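Local coordinates for FtsZ-like protein of unknown function (Nostoc punctiforme, PDB 3C8L), which is of unknown function but is an FtsZ-like member of the Lin0512 family that assembles with further copies of itself, at residues M11-D16 against M108-A113; E57-V62 against I112-V117; A61-E66 against G90-G95. All coordinates share one frame; numbering follows the deposited sequence. Where two conformers were deposited one is given.

Contact 1. Residues M11-D16 against M108-A113; sequences MGMGID and MLIAIA
I110 sends CG2 against CG of M13, 3.5 Å away, where the antiparallel strands 4-16 and 107-120 run side by side. From CB of M13, 4.0 Å from the O of A111, the chain runs to CG, which stands anti to the backbone N (chi1 179°) and meets I110 at a slant; SE then lies 3.8 Å from CG2 of I110, and the bend at the third torsion (chi3 63°) turns CE away from I110. The branch CG1 of I110 lies alongside I15, 4.1 Å from its CG1, both side chains pointing the same way. Replacing I110 by an alanine would probably open a gap under M13 and beside I15, leaving the selenomethionine chain freer to turn. On the other face L109 lies beside D16, CD1 against OD2 at 3.7 Å, while that oxygen accepts a hydrogen bond from the N of E21. Helix 22-34 packs on A111 and A113, and a second subunit reaches M13 and I110. The inward N-H and C=O groups of the pairs G12-A113, G14-A111 and D16-L109 satisfy each other in six backbone bonds, whereas the N of M13 and the O of I15 depend on N32 and R28.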
loop_
_atom_site.group_PDB
_atom_site.type_symbol
_atom_site.label_atom_id
_atom_site.label_comp_id
_atom_site.label_asym_id
_atom_site.label_seq_id
_atom_site.Cartn_x
_atom_site.Cartn_y
_atom_site.Cartn_z
HETATM N N MSE A 11 4.193 -6.969 -6.110
HETATM C CA MSE A 11 3.024 -6.460 -6.806
HETATM C C MSE A 11 2.607 -5.091 -6.294
HETATM O O MSE A 11 2.708 -4.770 -5.102
HETATM C CB MSE A 11 1.892 -7.489 -6.694
HETATM C CG MSE A 11 2.204 -8.744 -7.577
HETATM SE SE MSE A 11 1.310 -10.370 -7.088
HETATM C CE MSE A 11 2.384 -10.796 -5.486
ATOM N N GLY A 12 2.081 -4.281 -7.201
ATOM C CA GLY A 12 1.668 -2.925 -6.889
ATOM C C GLY A 12 0.608 -2.392 -7.817
ATOM O O GLY A 12 0.412 -2.934 -8.917
HETATM N N MSE A 13 -0.045 -1.322 -7.375
HETATM C CA MSE A 13 -1.112 -0.654 -8.119
HETATM C C MSE A 13 -0.713 0.809 -8.334
HETATM O O MSE A 13 -0.153 1.433 -7.424
HETATM C CB MSE A 13 -2.424 -0.702 -7.312
HETATM C CG MSE A 13 -3.621 -0.021 -7.971
HETATM SE SE MSE A 13 -5.246 -0.123 -6.959
HETATM C CE MSE A 13 -4.688 0.802 -5.526
ATOM N N GLY A 14 -1.060 1.350 -9.493
ATOM C CA GLY A 14 -0.789 2.745 -9.839
ATOM C C GLY A 14 -2.010 3.330 -10.527
ATOM O O GLY A 14 -2.736 2.632 -11.237
ATOM N N ILE A 15 -2.231 4.612 -10.300
ATOM C CA ILE A 15 -3.414 5.270 -10.785
ATOM C C ILE A 15 -3.138 6.594 -11.459
ATOM O O ILE A 15 -2.414 7.414 -10.912
ATOM C CB ILE A 15 -4.392 5.533 -9.592
ATOM C CG1 ILE A 15 -4.628 4.248 -8.770
ATOM C CG2 ILE A 15 -5.728 6.131 -10.098
ATOM C CD1 ILE A 15 -5.420 4.436 -7.478
ATOM N N ASP A 16 -3.719 6.750 -12.648
ATOM C CA ASP A 16 -3.720 8.013 -13.404
ATOM C C ASP A 16 -5.095 8.606 -13.124
ATOM O O ASP A 16 -6.071 8.180 -13.734
ATOM C CB ASP A 16 -3.582 7.746 -14.912
ATOM C CG ASP A 16 -4.018 8.922 -15.772
ATOM O OD1 ASP A 16 -3.894 10.091 -15.305
ATOM O OD2 ASP A 16 -4.450 8.669 -16.933
HETATM N N MSE A 108 -10.510 7.490 -14.850
HETATM C CA MSE A 108 -9.324 7.306 -13.996
HETATM C C MSE A 108 -8.871 5.921 -14.414
HETATM O O MSE A 108 -9.687 4.994 -14.482
HETATM C CB MSE A 108 -9.552 7.326 -12.483
HETATM C CG MSE A 108 -9.926 8.644 -11.899
HETATM SE SE MSE A 108 -9.625 8.650 -9.986
HETATM C CE MSE A 108 -11.159 7.686 -9.530
ATOM N N LEU A 109 -7.576 5.778 -14.673
ATOM C CA LEU A 109 -6.997 4.525 -15.115
ATOM C C LEU A 109 -6.163 3.893 -14.016
ATOM O O LEU A 109 -5.266 4.545 -13.450
ATOM C CB LEU A 109 -6.120 4.753 -16.356
ATOM C CG LEU A 109 -6.778 5.559 -17.494
ATOM C CD1 LEU A 109 -5.787 5.690 -18.677
ATOM C CD2 LEU A 109 -8.083 4.934 -17.952
ATOM N N ILE A 110 -6.422 2.614 -13.761
ATOM C CA ILE A 110 -5.729 1.868 -12.736
ATOM C C ILE A 110 -4.945 0.718 -13.353
ATOM O O ILE A 110 -5.492 -0.103 -14.095
ATOM C CB ILE A 110 -6.705 1.350 -11.651
ATOM C CG1 ILE A 110 -7.542 2.495 -11.076
ATOM C CG2 ILE A 110 -5.889 0.629 -10.590
ATOM C CD1 ILE A 110 -8.612 2.047 -10.121
ATOM N N ALA A 111 -3.631 0.700 -13.097
ATOM C CA ALA A 111 -2.731 -0.334 -13.545
ATOM C C ALA A 111 -2.263 -1.199 -12.386
ATOM O O ALA A 111 -2.188 -0.727 -11.255
ATOM C CB ALA A 111 -1.432 0.294 -14.180
ATOM N N ILE A 112 -1.950 -2.434 -12.738
ATOM C CA ILE A 112 -1.331 -3.398 -11.852
ATOM C C ILE A 112 0.039 -3.746 -12.426
ATOM O O ILE A 112 0.178 -3.900 -13.642
ATOM C CB ILE A 112 -2.158 -4.683 -11.781
ATOM C CG1 ILE A 112 -3.485 -4.384 -11.100
ATOM C CG2 ILE A 112 -1.401 -5.812 -11.052
ATOM C CD1 ILE A 112 -4.430 -5.489 -11.244
ATOM N N ALA A 113 1.049 -3.864 -11.560
ATOM C CA ALA A 113 2.373 -4.315 -11.961
ATOM C C ALA A 113 2.811 -5.475 -11.058
ATOM O O ALA A 113 2.596 -5.453 -9.849
ATOM C CB ALA A 113 3.455 -3.199 -11.912
#

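Contact 2. Residues E57-V62 against I112-V117; sequences EVQVAV and IAAVTV
E57 and T116, Q59 and A114, and A61 and I112 are the hydrogen-bonded pairs of an antiparallel strand pairing in the mixed beta-sheet, strand 55-62 running against strand 107-120 at 169°. Each pair is closed by two reciprocal backbone bonds. The straightest runs from the N of T116 to the O of E57, 2.8 Å long with 176° at the hydrogen; the bond from the N of A61 to the O of I112 is longer, at 3.0 Å. Between these pairs, CA-H groups point at the same carbonyls: CA of V60 comes within 3.2 Å of the O of I112, and CA of A113 within 3.3 Å of the O of Q59.

E57 and Q59, on the face they share with A61, I112 and A114, find their polar partners beyond the two strands. OE2 of E57 forms a salt bridge with NE of R4, near the start of strand 4-16. The amide of Q59 stands off the sheet on an extended chain, its NE2 hydrogen-bonded to OE2 of E87 and also to the backbone O of I92 of a second subunit, whose M91 packs on Q59, A61 and A114.

Apolar contact is confined to the non-hydrogen-bonded pairs. V58 and V115 meet loosely through their CG2 methyls, and both also touch L77. V60 and A113 turn to the same face, which helix 22-34 covers with A26 against V60 and with A29 and V30 against A113. V60 sets CG1 anti to its own N (chi1 166°), which leaves CG2 4.0 Å from CB of A113.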
loop_
_atom_site.group_PDB
_atom_site.type_symbol
_atom_site.label_atom_id
_atom_site.label_comp_id
_atom_site.label_asym_id
_atom_site.label_seq_id
_atom_site.Cartn_x
_atom_site.Cartn_y
_atom_site.Cartn_z
ATOM N N GLU A 57 11.739 -8.985 -14.561
ATOM C CA GLU A 57 10.664 -8.993 -15.531
ATOM C C GLU A 57 9.472 -8.252 -14.927
ATOM O O GLU A 57 9.041 -8.561 -13.804
ATOM C CB GLU A 57 10.231 -10.415 -15.870
ATOM C CG GLU A 57 11.240 -11.266 -16.588
ATOM C CD GLU A 57 10.682 -12.712 -16.781
ATOM O OE1 GLU A 57 9.505 -12.983 -16.439
ATOM O OE2 GLU A 57 11.454 -13.520 -17.212
ATOM N N VAL A 58 8.885 -7.357 -15.714
ATOM C CA VAL A 58 7.754 -6.571 -15.280
ATOM C C VAL A 58 6.545 -6.937 -16.125
ATOM O O VAL A 58 6.640 -6.950 -17.356
ATOM C CB VAL A 58 8.029 -5.059 -15.398
ATOM C CG1 VAL A 58 6.835 -4.245 -14.888
ATOM C CG2 VAL A 58 9.287 -4.688 -14.632
ATOM N N GLN A 59 5.427 -7.265 -15.462
ATOM C CA GLN A 59 4.167 -7.577 -16.116
ATOM C C GLN A 59 3.164 -6.517 -15.681
ATOM O O GLN A 59 2.901 -6.391 -14.471
ATOM C CB GLN A 59 3.669 -8.962 -15.672
ATOM C CG GLN A 59 2.351 -9.378 -16.303
ATOM C CD GLN A 59 1.691 -10.588 -15.637
ATOM O OE1 GLN A 59 2.224 -11.165 -14.695
ATOM N NE2 GLN A 59 0.528 -10.968 -16.149
ATOM N N VAL A 60 2.662 -5.725 -16.641
ATOM C CA VAL A 60 1.667 -4.693 -16.373
ATOM C C VAL A 60 0.338 -4.971 -17.053
ATOM O O VAL A 60 0.316 -5.417 -18.203
ATOM C CB VAL A 60 2.174 -3.293 -16.852
ATOM C CG1 VAL A 60 1.037 -2.255 -16.915
ATOM C CG2 VAL A 60 3.302 -2.799 -15.932
ATOM N N ALA A 61 -0.765 -4.758 -16.328
ATOM C CA ALA A 61 -2.113 -4.845 -16.874
ATOM C C ALA A 61 -2.747 -3.481 -16.621
ATOM O O ALA A 61 -2.721 -2.969 -15.490
ATOM C CB ALA A 61 -2.906 -5.985 -16.298
ATOM N N VAL A 62 -3.316 -2.888 -17.668
ATOM C CA VAL A 62 -3.872 -1.549 -17.562
ATOM C C VAL A 62 -4.818 -1.317 -18.745
ATOM O O VAL A 62 -4.691 -1.994 -19.769
ATOM C CB VAL A 62 -2.682 -0.498 -17.651
ATOM C CG1 VAL A 62 -1.969 -0.590 -19.033
ATOM C CG2 VAL A 62 -3.110 0.925 -17.383
ATOM N N ILE A 112 -1.950 -2.434 -12.738
ATOM C CA ILE A 112 -1.331 -3.398 -11.852
ATOM C C ILE A 112 0.039 -3.746 -12.426
ATOM O O ILE A 112 0.178 -3.900 -13.642
ATOM C CB ILE A 112 -2.158 -4.683 -11.781
ATOM C CG1 ILE A 112 -3.485 -4.384 -11.100
ATOM C CG2 ILE A 112 -1.401 -5.812 -11.052
ATOM C CD1 ILE A 112 -4.430 -5.489 -11.244
ATOM N N ALA A 113 1.049 -3.864 -11.560
ATOM C CA ALA A 113 2.373 -4.315 -11.961
ATOM C C ALA A 113 2.811 -5.475 -11.058
ATOM O O ALA A 113 2.596 -5.453 -9.849
ATOM C CB ALA A 113 3.455 -3.199 -11.912
ATOM N N ALA A 114 3.387 -6.505 -11.674
ATOM C CA ALA A 114 4.063 -7.589 -11.004
ATOM C C ALA A 114 5.525 -7.502 -11.454
ATOM O O ALA A 114 5.805 -7.593 -12.649
ATOM C CB ALA A 114 3.485 -8.960 -11.322
ATOM N N VAL A 115 6.432 -7.293 -10.498
ATOM C CA VAL A 115 7.857 -7.188 -10.734
ATOM C C VAL A 115 8.463 -8.473 -10.192
ATOM O O VAL A 115 8.421 -8.735 -8.991
ATOM C CB VAL A 115 8.454 -5.942 -10.019
ATOM C CG1 VAL A 115 9.974 -5.901 -10.179
ATOM C CG2 VAL A 115 7.787 -4.646 -10.526
ATOM N N THR A 116 9.036 -9.281 -11.090
ATOM C CA THR A 116 9.606 -10.559 -10.707
ATOM C C THR A 116 11.116 -10.531 -10.829
ATOM O O THR A 116 11.653 -10.116 -11.877
ATOM C CB THR A 116 9.061 -11.694 -11.595
ATOM O OG1 THR A 116 7.628 -11.734 -11.477
ATOM C CG2 THR A 116 9.618 -13.035 -11.139
ATOM N N VAL A 117 11.813 -10.952 -9.775
ATOM C CA VAL A 117 13.252 -11.077 -9.792
ATOM C C VAL A 117 13.531 -12.561 -10.060
ATOM O O VAL A 117 12.970 -13.441 -9.376
ATOM C CB VAL A 117 13.888 -10.675 -8.474
ATOM C CG1 VAL A 117 15.379 -11.023 -8.493
ATOM C CG2 VAL A 117 13.629 -9.189 -8.212
#

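Contact 3. Residues A61-E66 against G90-G95; sequences AVPYPE and GMIVQG
P63 lays its ring against I92, the two side chains sliding past each other in opposite directions. CG of the ring is 3.5 Å from CG1 of I92, closer than usual for two carbons, and CB of P63 stands 3.6 Å from the same CG1. The CG atom of P63 also approaches the carbonyl O of M91 at 3.4 Å, so the ring is held against backbone and side chain together. Farther along, CD1 of I92 reaches Y64, 4.1 Å from CE2 and 3.9 Å from OH; the two side chains cross at about a right angle, with the methyl coming obliquely to the ring. I92 puts CG1 anti to its carbonyl carbon (chi1 -64°), and this turns the CG1-CD1 arm toward the proline and the tyrosine.

No hydrogen bond joins the two segments, although strands 55-62 and 81-94 are parallel neighbours earlier in their course. They belong to a beta-alpha-beta unit with helix 70-74 between them, and past A61 and V62 the two chains draw apart. G90 lies beside the point of parting, its CA 4.3 Å from that of V62. Its phi of 67° suits a residue without a side chain, and a CB there would fall only about 3.1 Å from the O of A61.

In the next shell, backbone hydrogen bonds between M91 and I110 and between V93 and M108 flank I92 and probably fix its position. OE1 of E107, which also touches I92, is hydrogen-bonded to the hydroxyl of Y64, and P22 of helix 22-34 packs against V62 and Y64. Beyond the chain, the carbonyl O of I92 accepts a hydrogen bond from NE2 of Q59 of a second subunit.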
loop_
_atom_site.group_PDB
_atom_site.type_symbol
_atom_site.label_atom_id
_atom_site.label_comp_id
_atom_site.label_asym_id
_atom_site.label_seq_id
_atom_site.Cartn_x
_atom_site.Cartn_y
_atom_site.Cartn_z
ATOM N N ALA A 61 -0.765 -4.758 -16.328
ATOM C CA ALA A 61 -2.113 -4.845 -16.874
ATOM C C ALA A 61 -2.747 -3.481 -16.621
ATOM O O ALA A 61 -2.721 -2.969 -15.490
ATOM C CB ALA A 61 -2.906 -5.985 -16.298
ATOM N N VAL A 62 -3.316 -2.888 -17.668
ATOM C CA VAL A 62 -3.872 -1.549 -17.562
ATOM C C VAL A 62 -4.818 -1.317 -18.745
ATOM O O VAL A 62 -4.691 -1.994 -19.769
ATOM C CB VAL A 62 -2.682 -0.498 -17.651
ATOM C CG1 VAL A 62 -1.969 -0.590 -19.033
ATOM C CG2 VAL A 62 -3.110 0.925 -17.383
ATOM N N PRO A 63 -5.781 -0.384 -18.608
ATOM C CA PRO A 63 -6.577 -0.043 -19.786
ATOM C C PRO A 63 -5.677 0.654 -20.831
ATOM O O PRO A 63 -4.717 1.337 -20.470
ATOM C CB PRO A 63 -7.671 0.878 -19.241
ATOM C CG PRO A 63 -7.626 0.725 -17.764
ATOM C CD PRO A 63 -6.291 0.268 -17.389
ATOM N N TYR A 64 -6.011 0.467 -22.102
ATOM C CA TYR A 64 -5.277 1.066 -23.233
ATOM C C TYR A 64 -3.797 0.687 -23.161
ATOM O O TYR A 64 -2.916 1.561 -23.228
ATOM C CB TYR A 64 -5.461 2.583 -23.236
ATOM C CG TYR A 64 -6.888 3.024 -23.065
ATOM C CD1 TYR A 64 -7.806 2.875 -24.095
ATOM C CD2 TYR A 64 -7.322 3.607 -21.892
ATOM C CE1 TYR A 64 -9.126 3.270 -23.933
ATOM C CE2 TYR A 64 -8.624 4.012 -21.716
ATOM C CZ TYR A 64 -9.528 3.844 -22.739
ATOM O OH TYR A 64 -10.832 4.255 -22.610
ATOM N N PRO A 65 -3.495 -0.619 -23.075
ATOM C CA PRO A 65 -2.098 -1.033 -22.920
ATOM C C PRO A 65 -1.207 -0.581 -24.077
ATOM O O PRO A 65 -0.013 -0.362 -23.907
ATOM C CB PRO A 65 -2.194 -2.556 -22.847
ATOM C CG PRO A 65 -3.435 -2.866 -23.559
ATOM C CD PRO A 65 -4.373 -1.795 -23.185
ATOM N N GLU A 66 -1.791 -0.456 -25.257
ATOM C CA GLU A 66 -1.070 -0.003 -26.448
ATOM C C GLU A 66 -0.526 1.427 -26.345
ATOM O O GLU A 66 0.302 1.819 -27.168
ATOM C CB GLU A 66 -1.963 -0.118 -27.713
ATOM C CG GLU A 66 -3.199 0.796 -27.769
ATOM C CD GLU A 66 -4.408 0.417 -26.916
ATOM O OE1 GLU A 66 -4.380 -0.640 -26.250
ATOM O OE2 GLU A 66 -5.389 1.198 -26.908
ATOM N N GLY A 90 -6.351 -4.285 -15.380
ATOM C CA GLY A 90 -6.488 -3.164 -14.487
ATOM C C GLY A 90 -7.966 -2.771 -14.396
ATOM O O GLY A 90 -8.857 -3.646 -14.347
HETATM N N MSE A 91 -8.237 -1.472 -14.345
HETATM C CA MSE A 91 -9.622 -1.027 -14.265
HETATM C C MSE A 91 -9.766 0.435 -14.691
HETATM O O MSE A 91 -8.820 1.213 -14.565
HETATM C CB MSE A 91 -10.152 -1.171 -12.820
HETATM C CG MSE A 91 -11.667 -1.132 -12.677
HETATM SE SE MSE A 91 -12.303 -1.669 -10.932
HETATM C CE MSE A 91 -12.180 0.027 -10.248
ATOM N N ILE A 92 -10.919 0.780 -15.258
ATOM C CA ILE A 92 -11.266 2.168 -15.561
ATOM C C ILE A 92 -12.375 2.576 -14.562
ATOM O O ILE A 92 -13.373 1.863 -14.407
ATOM C CB ILE A 92 -11.869 2.364 -16.956
ATOM C CG1 ILE A 92 -10.833 1.990 -18.014
ATOM C CG2 ILE A 92 -12.344 3.819 -17.108
ATOM C CD1 ILE A 92 -11.362 1.993 -19.473
ATOM N N VAL A 93 -12.196 3.711 -13.884
ATOM C CA VAL A 93 -13.248 4.260 -13.040
ATOM C C VAL A 93 -13.830 5.428 -13.889
ATOM O O VAL A 93 -13.110 6.378 -14.221
ATOM C CB VAL A 93 -12.731 4.787 -11.709
ATOM C CG1 VAL A 93 -13.884 5.375 -10.909
ATOM C CG2 VAL A 93 -12.011 3.675 -10.936
ATOM N N GLN A 94 -15.108 5.311 -14.253
ATOM C CA GLN A 94 -15.831 6.331 -15.017
ATOM C C GLN A 94 -16.380 7.416 -14.119
ATOM O O GLN A 94 -16.966 7.149 -13.071
ATOM C CB GLN A 94 -17.045 5.707 -15.711
ATOM C CG GLN A 94 -16.737 4.765 -16.832
ATOM C CD GLN A 94 -16.209 5.475 -18.064
ATOM O OE1 GLN A 94 -16.404 6.684 -18.239
ATOM N NE2 GLN A 94 -15.559 4.729 -18.932
ATOM N N GLY A 95 -16.240 8.661 -14.534
ATOM C CA GLY A 95 -16.784 9.746 -13.749
ATOM C C GLY A 95 -16.545 11.052 -14.483
ATOM O O GLY A 95 -15.478 11.259 -15.054
#

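Strand 107-120 ties the three contacts together. Contact 1 pairs its first half with strand 4-16 and contact 2 its second half with strand 55-62, so I112 and A113 serve both, with centres about 10 Å apart. Contact 3 starts from A61 and V62, where the first segment of contact 2 ends, and its centre lies about 9 Å from that of contact 1 and 15 Å from that of contact 2. Strand 81-94 also pairs with the contact 1 half of strand 107-120. In chain order the strands are 4-16, 55-62, 81-94 and 107-120, so the last strand inserts among the three earlier ones, pairing antiparallel with each. One sheet thus carries all three contacts and meets a second subunit at each.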